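Local coordinates for D-glyceraldehyde dehydrogenase (NADP(+)) (Thermoplasma acidophilum, PDB 5IZD), which oxidises D-glyceraldehyde to (R)-glycerate with NADP(+) in the non-phosphorylated Entner-Doudoroff pathway, working as a homotetramer, at residues W54-N57 with E63-K66; E113-L118 with A162-N167. One frame throughout, in Å; residues are numbered along the deposited sequence.

Contact 1: residues W54-N57 with E63-K66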
loop_
_atom_site.group_PDB
_atom_site.type_symbol
_atom_site.label_atom_id
_atom_site.label_comp_id
_atom_site.label_asym_id
_atom_site.label_seq_id
_atom_site.Cartn_x
_atom_site.Cartn_y
_atom_site.Cartn_z
ATOM N N TRP A 54 -17.300 22.191 4.178
ATOM C CA TRP A 54 -17.670 21.179 5.195
ATOM C C TRP A 54 -18.763 20.188 4.794
ATOM O O TRP A 54 -18.619 18.973 4.984
ATOM C CB TRP A 54 -17.935 21.801 6.583
ATOM C CG TRP A 54 -16.659 22.037 7.255
ATOM C CD1 TRP A 54 -16.055 23.240 7.493
ATOM C CD2 TRP A 54 -15.742 21.014 7.701
ATOM N NE1 TRP A 54 -14.823 23.027 8.102
ATOM C CE2 TRP A 54 -14.605 21.677 8.235
ATOM C CE3 TRP A 54 -15.770 19.612 7.681
ATOM C CZ2 TRP A 54 -13.511 20.986 8.769
ATOM C CZ3 TRP A 54 -14.673 18.911 8.210
ATOM C CH2 TRP A 54 -13.558 19.607 8.746
ATOM N N ALA A 55 -19.787 20.698 4.198
ATOM C CA ALA A 55 -20.895 19.902 3.651
ATOM C C ALA A 55 -20.510 19.035 2.442
ATOM O O ALA A 55 -21.106 17.964 2.250
ATOM C CB ALA A 55 -22.040 20.844 3.233
ATOM N N TRP A 56 -19.533 19.475 1.633
ATOM C CA TRP A 56 -18.985 18.611 0.564
ATOM C C TRP A 56 -18.084 17.502 1.182
ATOM O O TRP A 56 -18.245 16.312 0.882
ATOM C CB TRP A 56 -18.235 19.457 -0.466
ATOM C CG TRP A 56 -17.781 18.786 -1.729
ATOM C CD1 TRP A 56 -16.483 18.697 -2.171
ATOM C CD2 TRP A 56 -18.571 18.114 -2.708
ATOM N NE1 TRP A 56 -16.423 18.052 -3.366
ATOM C CE2 TRP A 56 -17.688 17.678 -3.728
ATOM C CE3 TRP A 56 -19.937 17.856 -2.844
ATOM C CZ2 TRP A 56 -18.113 16.982 -4.856
ATOM C CZ3 TRP A 56 -20.371 17.175 -3.993
ATOM C CH2 TRP A 56 -19.435 16.727 -4.983
ATOM N N ASN A 57 -17.174 17.879 2.061
ATOM C CA ASN A 57 -16.407 16.858 2.809
ATOM C C ASN A 57 -17.372 15.790 3.423
ATOM O O ASN A 57 -17.212 14.557 3.233
ATOM C CB ASN A 57 -15.570 17.511 3.908
ATOM C CG ASN A 57 -14.752 16.484 4.714
ATOM O OD1 ASN A 57 -13.778 15.986 4.257
ATOM N ND2 ASN A 57 -15.207 16.155 5.879
ATOM N N GLU A 63 -21.173 9.269 -2.277
ATOM C CA GLU A 63 -22.140 10.233 -2.767
ATOM C C GLU A 63 -21.492 11.238 -3.724
ATOM O O GLU A 63 -22.119 11.601 -4.699
ATOM C CB GLU A 63 -22.831 10.925 -1.606
ATOM C CG GLU A 63 -23.827 10.020 -0.856
ATOM C CD GLU A 63 -24.926 9.373 -1.726
ATOM O OE1 GLU A 63 -25.227 8.180 -1.532
ATOM O OE2 GLU A 63 -25.474 9.991 -2.653
ATOM N N ARG A 64 -20.231 11.622 -3.485
ATOM C CA ARG A 64 -19.580 12.539 -4.391
ATOM C C ARG A 64 -19.357 11.823 -5.720
ATOM O O ARG A 64 -19.580 12.414 -6.770
ATOM C CB ARG A 64 -18.284 13.154 -3.820
ATOM C CG ARG A 64 -18.461 14.102 -2.653
ATOM C CD ARG A 64 -17.166 14.783 -2.260
ATOM N NE ARG A 64 -16.099 13.857 -1.838
ATOM C CZ ARG A 64 -15.813 13.461 -0.586
ATOM N NH1 ARG A 64 -16.497 13.935 0.449
ATOM N NH2 ARG A 64 -14.788 12.614 -0.374
ATOM N N SER A 65 -18.947 10.545 -5.666
ATOM C CA SER A 65 -18.773 9.748 -6.853
ATOM C C SER A 65 -20.039 9.631 -7.655
ATOM O O SER A 65 -19.930 9.593 -8.839
ATOM C CB SER A 65 -18.183 8.344 -6.597
ATOM O OG SER A 65 -19.132 7.449 -6.057
ATOM N N LYS A 66 -21.210 9.552 -7.041
ATOM C CA LYS A 66 -22.471 9.405 -7.824
ATOM C C LYS A 66 -22.750 10.622 -8.724
ATOM O O LYS A 66 -23.195 10.462 -9.899
ATOM C CB LYS A 66 -23.670 9.179 -6.918
ATOM C CG LYS A 66 -23.619 7.821 -6.208
ATOM C CD LYS A 66 -24.847 7.561 -5.334
ATOM C CE LYS A 66 -24.706 6.181 -4.705
ATOM N NZ LYS A 66 -25.711 6.059 -3.624
#
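The aliphatic part of R64 lies over one face of the W56 indole. Both residues belong to the long, kinked helix 39-77 of the aldehyde dehydrogenase fold. CD of R64 sits 3.5 Å from the centroid of the five-membered ring of W56, a CH-pi contact. CG of R64 rests over the six-membered ring, 3.6 Å from CH2 of W56. The indole reaches under the arginine because CG of W56 is anti to its backbone N (chi1 -171°). The R64 chain bends about its CG-CD bond (chi3 -61°), and the guanidinium plane stands 57° from the ring. The cation is too far from the indole for more than a weak attraction. NE of R64 instead donates to the carbonyl O of L164. L163, P194 and V197 also pack on W56. With an alanine at W56, the R64 methylenes would probably lose their flat support and a gap would open beside L163. The NH1 end closes the contact. NH1 of R64 donates to W56 O at 3.0 Å and 150°, near the guanidinium plane, and more weakly to N57 O at 2.9 Å.

Contact 2: residues E113-L118 with A162-N167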
loop_
_atom_site.group_PDB
_atom_site.type_symbol
_atom_site.label_atom_id
_atom_site.label_comp_id
_atom_site.label_asym_id
_atom_site.label_seq_id
_atom_site.Cartn_x
_atom_site.Cartn_y
_atom_site.Cartn_z
ATOM N N GLU A 113 -13.917 6.063 -9.671
ATOM C CA GLU A 113 -13.764 4.671 -9.121
ATOM C C GLU A 113 -12.912 4.522 -7.858
ATOM O O GLU A 113 -12.939 3.465 -7.203
ATOM C CB GLU A 113 -13.254 3.699 -10.190
ATOM C CG GLU A 113 -14.234 3.447 -11.379
ATOM C CD GLU A 113 -13.580 2.740 -12.558
ATOM O OE1 GLU A 113 -12.343 2.838 -12.650
ATOM O OE2 GLU A 113 -14.241 2.062 -13.389
ATOM N N TRP A 114 -12.234 5.579 -7.473
ATOM C CA TRP A 114 -11.448 5.599 -6.263
ATOM C C TRP A 114 -12.289 5.809 -5.001
ATOM O O TRP A 114 -11.765 5.834 -3.928
ATOM C CB TRP A 114 -10.328 6.602 -6.339
ATOM C CG TRP A 114 -9.162 6.100 -7.035
ATOM C CD1 TRP A 114 -8.724 6.490 -8.214
ATOM C CD2 TRP A 114 -8.234 5.124 -6.562
ATOM N NE1 TRP A 114 -7.600 5.834 -8.548
ATOM C CE2 TRP A 114 -7.275 4.972 -7.544
ATOM C CE3 TRP A 114 -8.136 4.357 -5.409
ATOM C CZ2 TRP A 114 -6.218 4.096 -7.413
ATOM C CZ3 TRP A 114 -7.101 3.481 -5.295
ATOM C CH2 TRP A 114 -6.161 3.354 -6.280
ATOM N N ALA A 115 -13.592 5.951 -5.155
ATOM C CA ALA A 115 -14.478 6.121 -4.024
ATOM C C ALA A 115 -14.298 5.002 -2.948
ATOM O O ALA A 115 -14.213 3.828 -3.257
ATOM C CB ALA A 115 -15.928 6.210 -4.484
ATOM N N ARG A 116 -14.225 5.430 -1.698
ATOM C CA ARG A 116 -14.033 4.569 -0.525
ATOM C C ARG A 116 -12.894 3.538 -0.635
ATOM O O ARG A 116 -12.971 2.463 -0.118
ATOM C CB ARG A 116 -15.351 3.954 -0.048
ATOM C CG ARG A 116 -16.044 3.034 -1.009
ATOM C CD ARG A 116 -17.411 2.597 -0.516
ATOM N NE ARG A 116 -18.185 2.056 -1.605
ATOM C CZ ARG A 116 -19.176 1.193 -1.505
ATOM N NH1 ARG A 116 -19.570 0.708 -0.341
ATOM N NH2 ARG A 116 -19.783 0.825 -2.597
ATOM N N LYS A 117 -11.842 3.925 -1.328
ATOM C CA LYS A 117 -10.678 3.092 -1.535
ATOM C C LYS A 117 -9.348 3.765 -1.191
ATOM O O LYS A 117 -8.344 3.133 -1.247
ATOM C CB LYS A 117 -10.629 2.601 -2.969
ATOM C CG LYS A 117 -11.675 1.585 -3.337
ATOM C CD LYS A 117 -11.595 1.279 -4.812
ATOM C CE LYS A 117 -12.877 0.740 -5.403
ATOM N NZ LYS A 117 -13.983 1.705 -5.301
ATOM N N LEU A 118 -9.343 5.039 -0.856
ATOM C CA LEU A 118 -8.111 5.749 -0.513
ATOM C C LEU A 118 -8.002 5.787 1.004
ATOM O O LEU A 118 -8.283 6.762 1.645
ATOM C CB LEU A 118 -8.094 7.143 -1.114
ATOM C CG LEU A 118 -8.008 7.160 -2.646
ATOM C CD1 LEU A 118 -8.278 8.545 -3.177
ATOM C CD2 LEU A 118 -6.692 6.630 -3.148
ATOM N N ALA A 162 -9.898 16.054 -7.623
ATOM C CA ALA A 162 -10.092 17.079 -6.592
ATOM C C ALA A 162 -11.449 16.948 -5.917
ATOM O O ALA A 162 -11.551 16.885 -4.656
ATOM C CB ALA A 162 -9.876 18.492 -7.151
ATOM N N LEU A 163 -12.476 16.817 -6.751
ATOM C CA LEU A 163 -13.832 16.643 -6.256
ATOM C C LEU A 163 -14.075 15.294 -5.572
ATOM O O LEU A 163 -14.738 15.242 -4.557
ATOM C CB LEU A 163 -14.843 16.864 -7.396
ATOM C CG LEU A 163 -14.879 18.312 -7.919
ATOM C CD1 LEU A 163 -15.713 18.398 -9.209
ATOM C CD2 LEU A 163 -15.429 19.341 -6.940
ATOM N N LEU A 164 -13.551 14.199 -6.112
ATOM C CA LEU A 164 -13.806 12.894 -5.544
ATOM C C LEU A 164 -13.292 12.871 -4.113
ATOM O O LEU A 164 -14.000 12.396 -3.213
ATOM C CB LEU A 164 -13.184 11.795 -6.413
ATOM C CG LEU A 164 -13.349 10.337 -5.986
ATOM C CD1 LEU A 164 -12.467 9.871 -4.802
ATOM C CD2 LEU A 164 -14.797 10.065 -5.722
ATOM N N THR A 165 -12.091 13.442 -3.916
ATOM C CA THR A 165 -11.460 13.495 -2.625
ATOM C C THR A 165 -12.067 14.479 -1.627
ATOM O O THR A 165 -11.619 14.529 -0.508
ATOM C CB THR A 165 -9.935 13.735 -2.767
ATOM O OG1 THR A 165 -9.671 14.896 -3.528
ATOM C CG2 THR A 165 -9.286 12.541 -3.423
ATOM N N GLY A 166 -13.064 15.271 -2.030
ATOM C CA GLY A 166 -13.791 16.129 -1.092
ATOM C C GLY A 166 -13.303 17.579 -1.027
ATOM O O GLY A 166 -13.672 18.265 -0.104
ATOM N N ASN A 167 -12.477 18.029 -1.986
ATOM C CA ASN A 167 -12.049 19.397 -2.053
ATOM C C ASN A 167 -13.084 20.178 -2.826
ATOM O O ASN A 167 -13.766 19.605 -3.673
ATOM C CB ASN A 167 -10.720 19.564 -2.759
ATOM C CG ASN A 167 -9.584 18.809 -2.072
ATOM O OD1 ASN A 167 -8.951 19.318 -1.125
ATOM N ND2 ASN A 167 -9.292 17.587 -2.571
#
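L164 meets W114 and A115 with the two branches of its side chain. CD1 of L164 lies 4.2 Å from CB of W114 and also faces the backbone between W114 and A115. CD2 of L164 lies 4.2 Å from CB of A115. CG of L164 is anti to the backbone N (chi1 -180°), which carries both methyls out from the helix to the 113-118 loop. A second apolar touch is made beside it, where CD1 of L118 meets CG2 of T165 at 4.1 Å. The other methyl of L118, CD2, sits 3.4 Å above the W114 ring plane, toward the rim. The W114 ring also has an edge-to-face neighbour in Y110, and I464 packs on both W114 and L118.

The next shell fixes the two backbones. NZ of K117 donates to E113 O at 2.8 Å and to A115 O at 3.0 Å, drawing the turn together. The same NZ makes a salt bridge to E113 of a third subunit, and R116 pairs with D106 there, so the far side of the loop is part of a subunit interface. On the helix side, A162 O accepts from N167 N at 3.0 Å and from N167 ND2 at 3.2 Å. The ND2 bond lies in the carbonyl plane, on a lone pair. OG1 of T165 bonds back to P161 O, while OD1 of N167 takes the amide of G140.

G166 has positive phi (97°), and its N bonds to L163 O. A side chain on this residue would collide with the carbonyl O of T165, so the position suits glycine. The pair of backbone bonds from G166 and N167 into the last turn is a Schellman motif, here ending helix 153-164 ahead of strand 168-172 in the cofactor-binding domain of the aldehyde dehydrogenase fold.

Overall arrangement
Both contacts are buried; contact 1 is centred about 25 Å from the centre of the chain and contact 2 about 20 Å. Their centres are about 9 Å apart, and they meet at the end of helix 153-164, where R64 NE reaches L164 O at 2.9 Å. Contact 1 joins two parts of one helix, 39-77. Contact 2 joins a loop and a helix end 44 residues apart. The chemistry differs accordingly. Contact 1 combines an aromatic face with a charged group bonded to main-chain carbonyls. Contact 2 is purely apolar between its segments; its polar groups bond within each segment, elsewhere in the chain, or to a neighbouring subunit.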